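Local coordinates for protein Exo-beta-1,3-galactanase (Bifidobacterium bifidum, PDB 5FLW) that probably trims galactose units from the non-reducing ends of beta-1,3-galactans, as a putative exo-beta-1,3-galactanase of glycoside hydrolase family 43, at residues A[81-86]-A[244-249]; A[129-134]-A[161-166]; A[200-205]-A[228-233]. All coordinates share one frame; numbering follows the deposited sequence.

Contact 1. Residues A[81-86]-A[244-249]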
loop_
_atom_site.group_PDB
_atom_site.type_symbol
_atom_site.label_atom_id
_atom_site.label_comp_id
_atom_site.label_asym_id
_atom_site.label_seq_id
_atom_site.Cartn_x
_atom_site.Cartn_y
_atom_site.Cartn_z
ATOM N N GLY A 81 -0.175 1.771 13.979
ATOM C CA GLY A 81 0.754 2.020 12.886
ATOM C C GLY A 81 0.356 1.127 11.732
ATOM O O GLY A 81 0.533 -0.082 11.799
ATOM N N GLU A 82 -0.182 1.729 10.678
ATOM C CA GLU A 82 -0.685 0.978 9.534
ATOM C C GLU A 82 -0.113 1.303 8.157
ATOM O O GLU A 82 0.454 2.364 7.936
ATOM C CB GLU A 82 -2.208 1.189 9.457
ATOM C CG GLU A 82 -2.992 0.633 10.635
ATOM C CD GLU A 82 -4.470 0.973 10.579
ATOM O OE1 GLU A 82 -4.845 1.884 9.824
ATOM O OE2 GLU A 82 -5.252 0.324 11.291
ATOM N N ARG A 83 -0.293 0.358 7.240
ATOM C CA ARG A 83 0.079 0.509 5.832
ATOM C C ARG A 83 1.529 0.962 5.619
ATOM O O ARG A 83 1.788 1.934 4.902
ATOM C CB ARG A 83 -0.902 1.396 5.071
ATOM C CG ARG A 83 -2.328 0.820 5.100
ATOM C CD ARG A 83 -3.296 1.558 4.157
ATOM N NE ARG A 83 -4.618 0.940 4.248
ATOM C CZ ARG A 83 -4.968 -0.181 3.617
ATOM N NH1 ARG A 83 -4.093 -0.787 2.813
ATOM N NH2 ARG A 83 -6.200 -0.696 3.768
ATOM N N PRO A 84 2.507 0.235 6.186
ATOM C CA PRO A 84 3.913 0.627 6.013
ATOM C C PRO A 84 4.318 0.563 4.546
ATOM O O PRO A 84 3.893 -0.326 3.802
ATOM C CB PRO A 84 4.688 -0.418 6.847
ATOM C CG PRO A 84 3.811 -1.652 6.822
ATOM C CD PRO A 84 2.380 -1.077 6.870
ATOM N N LYS A 85 5.161 1.517 4.150
ATOM C CA LYS A 85 5.680 1.600 2.794
ATOM C C LYS A 85 7.165 1.933 2.875
ATOM O O LYS A 85 7.597 2.631 3.796
ATOM C CB LYS A 85 4.968 2.722 2.015
ATOM C CG LYS A 85 3.440 2.559 1.908
ATOM C CD LYS A 85 3.093 1.351 1.025
ATOM C CE LYS A 85 1.620 0.916 1.181
ATOM N NZ LYS A 85 1.362 0.340 2.534
ATOM N N VAL A 86 7.943 1.457 1.896
ATOM C CA VAL A 86 9.384 1.717 1.830
ATOM C C VAL A 86 9.749 2.214 0.434
ATOM O O VAL A 86 9.244 1.699 -0.570
ATOM C CB VAL A 86 10.214 0.459 2.216
ATOM C CG1 VAL A 86 11.732 0.619 1.917
ATOM C CG2 VAL A 86 9.980 0.109 3.704
ATOM N N GLN A 244 -10.114 -5.409 -0.301
ATOM C CA GLN A 244 -9.792 -3.989 -0.383
ATOM C C GLN A 244 -8.419 -3.861 -1.037
ATOM O O GLN A 244 -7.428 -4.374 -0.498
ATOM C CB GLN A 244 -9.758 -3.344 1.010
ATOM C CG GLN A 244 -9.460 -1.830 0.927
ATOM C CD GLN A 244 -9.320 -1.153 2.285
ATOM O OE1 GLN A 244 -8.964 -1.799 3.271
ATOM N NE2 GLN A 244 -9.617 0.158 2.342
ATOM N N VAL A 245 -8.361 -3.180 -2.197
ATOM C CA VAL A 245 -7.091 -3.041 -2.912
ATOM C C VAL A 245 -6.018 -2.549 -1.951
ATOM O O VAL A 245 -6.234 -1.642 -1.133
ATOM C CB VAL A 245 -7.205 -2.130 -4.153
ATOM C CG1 VAL A 245 -7.575 -0.690 -3.774
ATOM C CG2 VAL A 245 -5.890 -2.134 -4.941
ATOM N N ASP A 246 -4.866 -3.194 -2.018
ATOM C CA ASP A 246 -3.716 -2.749 -1.255
ATOM C C ASP A 246 -2.604 -2.242 -2.146
ATOM O O ASP A 246 -2.042 -1.178 -1.882
ATOM C CB ASP A 246 -3.153 -3.868 -0.386
ATOM C CG ASP A 246 -1.926 -3.412 0.342
ATOM O OD1 ASP A 246 -2.113 -2.692 1.347
ATOM O OD2 ASP A 246 -0.794 -3.705 -0.140
ATOM N N ILE A 247 -2.262 -3.002 -3.185
ATOM C CA ILE A 247 -1.139 -2.645 -4.046
ATOM C C ILE A 247 -1.315 -3.319 -5.401
ATOM O O ILE A 247 -1.898 -4.405 -5.501
ATOM C CB ILE A 247 0.208 -3.006 -3.369
ATOM C CG1 ILE A 247 1.387 -2.341 -4.097
ATOM C CG2 ILE A 247 0.363 -4.541 -3.214
ATOM C CD1 ILE A 247 2.641 -2.262 -3.248
ATOM N N VAL A 248 -0.840 -2.645 -6.452
ATOM C CA VAL A 248 -0.639 -3.202 -7.784
ATOM C C VAL A 248 0.847 -3.004 -8.106
ATOM O O VAL A 248 1.386 -1.906 -7.889
ATOM C CB VAL A 248 -1.547 -2.502 -8.824
ATOM C CG1 VAL A 248 -1.233 -2.975 -10.249
ATOM C CG2 VAL A 248 -3.021 -2.693 -8.493
ATOM N N VAL A 249 1.522 -4.065 -8.561
ATOM C CA VAL A 249 2.930 -3.945 -8.956
ATOM C C VAL A 249 3.172 -4.414 -10.384
ATOM O O VAL A 249 2.549 -5.383 -10.832
ATOM C CB VAL A 249 3.906 -4.632 -7.976
ATOM C CG1 VAL A 249 3.927 -3.902 -6.623
ATOM C CG2 VAL A 249 3.593 -6.120 -7.861
HETATM O O HOH W 1 -1.411 -0.115 1.857
HETATM O O HOH W 2 -5.921 -2.941 1.753
HETATM O O HOH W 3 -8.108 1.340 4.720
#
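The nearest CA atoms of the two segments, Arg83 CA and Asp246 CA, stand 8.7 Å apart, so the chains do not pair and side chains and water span the interval. Arg83 sits where its strand turns a corner, and its chain, extended from CG to NE, carries the guanidinium across. NH1 of Arg83 forms a salt bridge with OD1 of Asp246 at 3.1 Å; the two groups are nearly coplanar, their planes 28° apart, and the oxygen comes in at the guanidinium edge. The crossing joins the innermost strands of two blades, 80-88 and 244-250, in the five-bladed beta-propeller of family 43, and a classic beta bulge, with Asp246 and Ile247 both facing Ile264, marks the second strand. Gln244 meets the same guanidinium at its edge, OE1 lying 3.0 Å from Arg83 NH2 with the amide turned 88° to it; the hydrogen bond to this oxygen comes from Trp268 NE1. One water takes protons from Arg83 NH1 and Lys85 NZ, both at 2.9 Å, and lies 2.7 Å from Asp246 OD1, to which it can donate. A second water bridges Arg83 NH2 and Gln244 NE2. On its remaining nitrogen, NE, Arg83 forms a salt bridge with Asp138.

Contact 2. Residues A[129-134]-A[161-166]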
loop_
_atom_site.group_PDB
_atom_site.type_symbol
_atom_site.label_atom_id
_atom_site.label_comp_id
_atom_site.label_asym_id
_atom_site.label_seq_id
_atom_site.Cartn_x
_atom_site.Cartn_y
_atom_site.Cartn_z
ATOM N N ILE A 129 4.919 13.597 10.705
ATOM C CA ILE A 129 4.733 14.786 9.890
ATOM C C ILE A 129 3.313 14.823 9.339
ATOM O O ILE A 129 2.636 13.797 9.215
ATOM C CB ILE A 129 5.756 14.852 8.716
ATOM C CG1 ILE A 129 5.408 13.869 7.576
ATOM C CG2 ILE A 129 7.228 14.669 9.250
ATOM C CD1 ILE A 129 6.405 13.906 6.382
ATOM N N THR A 130 2.884 16.037 8.987
ATOM C CA THR A 130 1.682 16.277 8.190
ATOM C C THR A 130 2.044 17.344 7.165
ATOM O O THR A 130 3.028 18.061 7.332
ATOM C CB THR A 130 0.473 16.804 9.018
ATOM O OG1 THR A 130 0.666 18.188 9.324
ATOM C CG2 THR A 130 0.293 16.050 10.308
ATOM N N TRP A 131 1.240 17.445 6.098
ATOM C CA TRP A 131 1.281 18.616 5.220
ATOM C C TRP A 131 0.283 19.637 5.766
ATOM O O TRP A 131 -0.918 19.361 5.818
ATOM C CB TRP A 131 0.928 18.227 3.782
ATOM C CG TRP A 131 0.958 19.379 2.813
ATOM C CD1 TRP A 131 -0.120 20.040 2.282
ATOM C CD2 TRP A 131 2.126 19.999 2.241
ATOM N NE1 TRP A 131 0.306 21.029 1.411
ATOM C CE2 TRP A 131 1.680 21.017 1.364
ATOM C CE3 TRP A 131 3.492 19.782 2.373
ATOM C CZ2 TRP A 131 2.567 21.822 0.637
ATOM C CZ3 TRP A 131 4.373 20.586 1.654
ATOM C CH2 TRP A 131 3.908 21.598 0.808
ATOM N N ARG A 132 0.779 20.798 6.220
ATOM C CA ARG A 132 -0.069 21.929 6.615
ATOM C C ARG A 132 -0.985 21.643 7.814
ATOM O O ARG A 132 -1.943 22.403 8.055
ATOM C CB ARG A 132 -0.869 22.466 5.429
ATOM C CG ARG A 132 0.030 23.100 4.408
ATOM C CD ARG A 132 -0.731 23.614 3.212
ATOM N NE ARG A 132 -1.660 24.690 3.538
ATOM C CZ ARG A 132 -1.339 25.982 3.578
ATOM N NH1 ARG A 132 -0.080 26.378 3.341
ATOM N NH2 ARG A 132 -2.266 26.893 3.868
ATOM N N GLY A 133 -0.715 20.576 8.571
ATOM C CA GLY A 133 -1.614 20.134 9.615
ATOM C C GLY A 133 -2.756 19.245 9.148
ATOM O O GLY A 133 -3.568 18.832 9.988
ATOM N N TYR A 134 -2.838 18.929 7.850
ATOM C CA TYR A 134 -3.962 18.162 7.319
ATOM C C TYR A 134 -3.918 16.709 7.788
ATOM O O TYR A 134 -2.847 16.137 8.031
ATOM C CB TYR A 134 -3.956 18.167 5.781
ATOM C CG TYR A 134 -4.054 19.542 5.143
ATOM C CD1 TYR A 134 -4.587 20.609 5.833
ATOM C CD2 TYR A 134 -3.649 19.754 3.827
ATOM C CE1 TYR A 134 -4.683 21.883 5.248
ATOM C CE2 TYR A 134 -3.741 20.987 3.248
ATOM C CZ TYR A 134 -4.266 22.050 3.953
ATOM O OH TYR A 134 -4.336 23.286 3.357
ATOM N N HIS A 161 -4.293 12.905 -1.556
ATOM C CA HIS A 161 -3.174 13.674 -2.079
ATOM C C HIS A 161 -2.157 12.765 -2.750
ATOM O O HIS A 161 -1.943 11.620 -2.337
ATOM C CB HIS A 161 -2.414 14.399 -0.961
ATOM C CG HIS A 161 -3.233 15.385 -0.188
ATOM N ND1 HIS A 161 -3.185 16.743 -0.421
ATOM C CD2 HIS A 161 -4.101 15.211 0.837
ATOM C CE1 HIS A 161 -3.991 17.364 0.425
ATOM N NE2 HIS A 161 -4.570 16.456 1.189
ATOM N N ILE A 162 -1.476 13.322 -3.743
ATOM C CA ILE A 162 -0.153 12.878 -4.170
ATOM C C ILE A 162 0.811 13.951 -3.682
ATOM O O ILE A 162 0.714 15.114 -4.097
ATOM C CB ILE A 162 -0.057 12.721 -5.697
ATOM C CG1 ILE A 162 -1.095 11.702 -6.215
ATOM C CG2 ILE A 162 1.374 12.348 -6.090
ATOM C CD1 ILE A 162 -1.161 11.554 -7.722
ATOM N N TYR A 163 1.700 13.585 -2.756
ATOM C CA TYR A 163 2.688 14.496 -2.194
ATOM C C TYR A 163 4.067 14.149 -2.744
ATOM O O TYR A 163 4.468 12.979 -2.707
ATOM C CB TYR A 163 2.747 14.314 -0.685
ATOM C CG TYR A 163 1.580 14.850 0.108
ATOM C CD1 TYR A 163 1.139 16.175 -0.050
ATOM C CD2 TYR A 163 0.964 14.054 1.080
ATOM C CE1 TYR A 163 0.083 16.671 0.729
ATOM C CE2 TYR A 163 -0.088 14.534 1.841
ATOM C CZ TYR A 163 -0.514 15.835 1.673
ATOM O OH TYR A 163 -1.552 16.301 2.427
ATOM N N ARG A 164 4.805 15.151 -3.216
ATOM C CA ARG A 164 6.172 14.918 -3.667
ATOM C C ARG A 164 7.133 15.039 -2.484
ATOM O O ARG A 164 7.027 15.972 -1.684
ATOM C CB ARG A 164 6.580 15.867 -4.794
ATOM C CG ARG A 164 7.969 15.579 -5.388
ATOM C CD ARG A 164 8.203 16.322 -6.687
ATOM N NE ARG A 164 7.977 17.767 -6.542
ATOM C CZ ARG A 164 8.927 18.674 -6.298
ATOM N NH1 ARG A 164 10.197 18.293 -6.178
ATOM N NH2 ARG A 164 8.615 19.972 -6.195
ATOM N N LEU A 165 8.067 14.091 -2.391
ATOM C CA LEU A 165 9.049 14.082 -1.322
ATOM C C LEU A 165 10.239 14.968 -1.684
ATOM O O LEU A 165 10.587 15.138 -2.867
ATOM C CB LEU A 165 9.565 12.655 -1.118
ATOM C CG LEU A 165 8.525 11.645 -0.623
ATOM C CD1 LEU A 165 8.970 10.194 -0.890
ATOM C CD2 LEU A 165 8.280 11.851 0.863
ATOM N N ALA A 166 10.897 15.483 -0.639
ATOM C CA ALA A 166 12.204 16.102 -0.784
ATOM C C ALA A 166 13.188 15.079 -1.354
ATOM O O ALA A 166 12.949 13.860 -1.326
ATOM C CB ALA A 166 12.701 16.555 0.589
#
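The indole of Trp131 has Tyr163 on one face, where CD1 of Tyr163 lies 4.3 Å above the indole plane and toward the rim, and CG of Arg132 on the opposite face. The phenol of Tyr163 carries CB of His161 over the centre of one face, while its own OH stands 3.1 Å above the middle of the His161 imidazole. That hydroxyl also comes to the edge of the Tyr134 ring, one face of which has CB of Arg132 over its centre. Trp131 and Tyr163 meet obliquely, their planes 42° apart, with 5.1 Å between the centroids of the five-membered ring and the phenol. The touching is done near the root of the indole, CB of Trp131 being 3.4 Å from OH of Tyr163; with CG opposite the backbone N (chi1 -180°), the rest of the indole runs on past the phenol. A leucine in place of Tyr163 takes away the hydroxyl over the imidazole and would probably leave a gap beneath Trp131, setting the indole freer to turn. A type I' turn carries Trp131 and Tyr134 at its two ends, closed by Tyr134 N to Trp131 O at 2.8 Å; Arg132 NE donates to Tyr134 OH at 3.0 Å, in the guanidinium plane. Hydrogen bonds of His161 ND1 to Asp175 and NE2 to Asp155 fix the rotation of the imidazole. The turn belongs to the connection between strands 124-129 and 139-143, linking two propeller blades, and lies against strand 159-165 of the later blade, with Trp131 also touching Ile172 and Asp175 on strand 172-179.

Contact 3. Residues A[200-205]-A[228-233]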
loop_
_atom_site.group_PDB
_atom_site.type_symbol
_atom_site.label_atom_id
_atom_site.label_comp_id
_atom_site.label_asym_id
_atom_site.label_seq_id
_atom_site.Cartn_x
_atom_site.Cartn_y
_atom_site.Cartn_z
ATOM N N TYR A 200 -0.250 7.104 -15.978
ATOM C CA TYR A 200 -0.335 6.702 -14.571
ATOM C C TYR A 200 -1.708 6.100 -14.294
ATOM O O TYR A 200 -2.729 6.604 -14.773
ATOM C CB TYR A 200 -0.145 7.917 -13.660
ATOM C CG TYR A 200 1.172 8.649 -13.842
ATOM C CD1 TYR A 200 2.327 8.203 -13.204
ATOM C CD2 TYR A 200 1.260 9.791 -14.661
ATOM C CE1 TYR A 200 3.531 8.868 -13.366
ATOM C CE2 TYR A 200 2.463 10.462 -14.830
ATOM C CZ TYR A 200 3.601 9.993 -14.184
ATOM O OH TYR A 200 4.808 10.654 -14.335
ATOM N N TYR A 201 -1.728 5.012 -13.531
ATOM C CA TYR A 201 -2.966 4.366 -13.110
ATOM C C TYR A 201 -2.987 4.404 -11.585
ATOM O O TYR A 201 -2.045 3.939 -10.946
ATOM C CB TYR A 201 -3.051 2.910 -13.592
ATOM C CG TYR A 201 -3.063 2.694 -15.118
ATOM C CD1 TYR A 201 -1.939 2.971 -15.895
ATOM C CD2 TYR A 201 -4.187 2.153 -15.756
ATOM C CE1 TYR A 201 -1.941 2.757 -17.285
ATOM C CE2 TYR A 201 -4.207 1.932 -17.133
ATOM C CZ TYR A 201 -3.082 2.239 -17.897
ATOM O OH TYR A 201 -3.087 2.006 -19.269
ATOM N N TRP A 202 -4.059 4.965 -11.022
ATOM C CA TRP A 202 -4.221 5.191 -9.590
ATOM C C TRP A 202 -5.463 4.430 -9.137
ATOM O O TRP A 202 -6.576 4.727 -9.591
ATOM C CB TRP A 202 -4.395 6.700 -9.371
ATOM C CG TRP A 202 -4.587 7.220 -7.974
ATOM C CD1 TRP A 202 -4.714 6.502 -6.808
ATOM C CD2 TRP A 202 -4.694 8.608 -7.600
ATOM N NE1 TRP A 202 -4.888 7.361 -5.737
ATOM C CE2 TRP A 202 -4.874 8.657 -6.196
ATOM C CE3 TRP A 202 -4.640 9.816 -8.319
ATOM C CZ2 TRP A 202 -5.023 9.871 -5.501
ATOM C CZ3 TRP A 202 -4.770 11.023 -7.626
ATOM C CH2 TRP A 202 -4.946 11.039 -6.226
ATOM N N PHE A 203 -5.274 3.463 -8.233
ATOM C CA PHE A 203 -6.342 2.624 -7.702
ATOM C C PHE A 203 -6.638 3.008 -6.255
ATOM O O PHE A 203 -5.741 3.431 -5.519
ATOM C CB PHE A 203 -5.938 1.141 -7.733
ATOM C CG PHE A 203 -5.555 0.642 -9.101
ATOM C CD1 PHE A 203 -4.302 0.922 -9.643
ATOM C CD2 PHE A 203 -6.445 -0.112 -9.854
ATOM C CE1 PHE A 203 -3.959 0.454 -10.931
ATOM C CE2 PHE A 203 -6.100 -0.584 -11.138
ATOM C CZ PHE A 203 -4.859 -0.300 -11.660
ATOM N N GLY A 204 -7.897 2.815 -5.839
ATOM C CA GLY A 204 -8.266 3.011 -4.447
ATOM C C GLY A 204 -9.605 2.373 -4.132
ATOM O O GLY A 204 -10.295 1.849 -5.014
ATOM N N SER A 205 -9.964 2.430 -2.850
ATOM C CA SER A 205 -11.185 1.822 -2.336
ATOM C C SER A 205 -12.161 2.876 -1.818
ATOM O O SER A 205 -11.756 3.913 -1.272
ATOM C CB SER A 205 -10.884 0.825 -1.212
ATOM O OG SER A 205 -10.015 1.383 -0.243
ATOM N N SER A 228 -8.651 11.342 -14.786
ATOM C CA SER A 228 -9.860 10.929 -15.482
ATOM C C SER A 228 -10.953 10.539 -14.482
ATOM O O SER A 228 -10.730 10.423 -13.271
ATOM C CB SER A 228 -9.562 9.741 -16.399
ATOM O OG SER A 228 -9.438 8.541 -15.654
ATOM N N GLU A 229 -12.159 10.331 -15.017
ATOM C CA GLU A 229 -13.260 9.758 -14.251
ATOM C C GLU A 229 -12.797 8.477 -13.544
ATOM O O GLU A 229 -12.012 7.703 -14.096
ATOM C CB GLU A 229 -14.374 9.421 -15.248
ATOM C CG GLU A 229 -15.477 8.562 -14.687
ATOM C CD GLU A 229 -16.441 8.021 -15.756
ATOM O OE1 GLU A 229 -16.031 7.837 -16.929
ATOM O OE2 GLU A 229 -17.616 7.764 -15.422
ATOM N N TRP A 230 -13.306 8.236 -12.346
ATOM C CA TRP A 230 -12.951 7.022 -11.624
ATOM C C TRP A 230 -13.891 5.902 -12.070
ATOM O O TRP A 230 -15.107 6.048 -12.009
ATOM C CB TRP A 230 -13.019 7.248 -10.113
ATOM C CG TRP A 230 -11.931 8.159 -9.630
ATOM C CD1 TRP A 230 -11.899 9.519 -9.725
ATOM C CD2 TRP A 230 -10.706 7.775 -8.999
ATOM N NE1 TRP A 230 -10.735 10.003 -9.190
ATOM C CE2 TRP A 230 -9.984 8.953 -8.734
ATOM C CE3 TRP A 230 -10.151 6.548 -8.626
ATOM C CZ2 TRP A 230 -8.737 8.939 -8.114
ATOM C CZ3 TRP A 230 -8.916 6.539 -8.014
ATOM C CH2 TRP A 230 -8.223 7.724 -7.764
ATOM N N LYS A 231 -13.447 4.768 -12.426
ATOM C CA LYS A 231 -14.087 3.612 -13.040
ATOM C C LYS A 231 -13.792 2.321 -12.300
ATOM O O LYS A 231 -12.796 2.196 -11.604
ATOM C CB LYS A 231 -13.604 3.442 -14.479
ATOM C CG LYS A 231 -14.032 4.538 -15.433
ATOM C CD LYS A 231 -13.479 4.280 -16.821
ATOM C CE LYS A 231 -13.917 5.357 -17.798
ATOM N NZ LYS A 231 -13.357 5.120 -19.152
ATOM N N LEU A 232 -14.648 1.427 -12.291
ATOM C CA LEU A 232 -14.432 0.147 -11.651
ATOM C C LEU A 232 -13.450 -0.678 -12.465
ATOM O O LEU A 232 -13.470 -0.631 -13.687
ATOM C CB LEU A 232 -15.753 -0.631 -11.623
ATOM C CG LEU A 232 -16.700 -0.600 -10.422
ATOM C CD1 LEU A 232 -17.338 0.765 -10.263
ATOM C CD2 LEU A 232 -17.776 -1.667 -10.559
ATOM N N PHE A 233 -12.589 -1.433 -11.795
ATOM C CA PHE A 233 -11.710 -2.380 -12.493
ATOM C C PHE A 233 -12.085 -3.857 -12.352
ATOM O O PHE A 233 -11.588 -4.680 -13.133
ATOM C CB PHE A 233 -10.212 -2.168 -12.174
ATOM C CG PHE A 233 -9.872 -2.174 -10.703
ATOM C CD1 PHE A 233 -9.950 -1.008 -9.942
ATOM C CD2 PHE A 233 -9.463 -3.349 -10.084
ATOM C CE1 PHE A 233 -9.639 -1.012 -8.574
ATOM C CE2 PHE A 233 -9.143 -3.369 -8.699
ATOM C CZ PHE A 233 -9.232 -2.196 -7.958
#
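Two edge-to-face aromatic pairs, Trp202 with Trp230 and Phe203 with Phe233, carry the contact, and no hydrogen bond crosses it. In the first, the six-membered ring of Trp230 drives its edge at the five-membered ring of Trp202, the planes 71° apart and the centroids 4.9 Å; CH2 of Trp230 is the leading atom, 3.6 Å from CD2 of Trp202. In the second the strand supplies the edge: CD2 of Phe203 points over the face of Phe233, offset toward its rim and 3.6 Å from CE1, with planes at 85°. Phe233 has CG between its backbone N and carbonyl carbon (chi1 54°), which brings its ring face round to Phe203. Contact with backbone is confined to the Trp230 tip, where CZ3 lies 3.4 Å from the Trp202 carbonyl O and the ring edge faces Gly204 N. Packing beyond the pairs differs: Trp202 meets Trp227 edge-to-face, whereas Phe203 and Phe233 both touch Ile283 on strand 278-286. Trp202 and Phe203 are consecutive on strand 199-205 and the partners reach past strand 216-220, consistent with aromatic packing on both faces of one four-stranded antiparallel blade of the beta-propeller.

Overall arrangement
The centre of contact 1 lies about 2 Å from the centre of the chain, while the centres of contacts 2 and 3 are about 17 and 15 Å from it. The first therefore spans the propeller's middle, where family 43 enzymes have their substrate pocket; contact 2 packs an inter-blade connection on a blade, and contact 3 lies within one blade, both farther out. Contact 3 joins contact 1 directly: Gln244 NE2 is 2.9 Å from Ser205 OG, a probable hydrogen bond, and Val245 CG1 packs 3.7 Å from Gly204 C. Contact 2 meets contact 3 through Ile162 CD1 and Trp202 CZ3, 3.6 Å apart, but its nearest atoms remain about 8 Å from contact 1. Along the chain, residues 81-86 and 244-249 enclose both of the others.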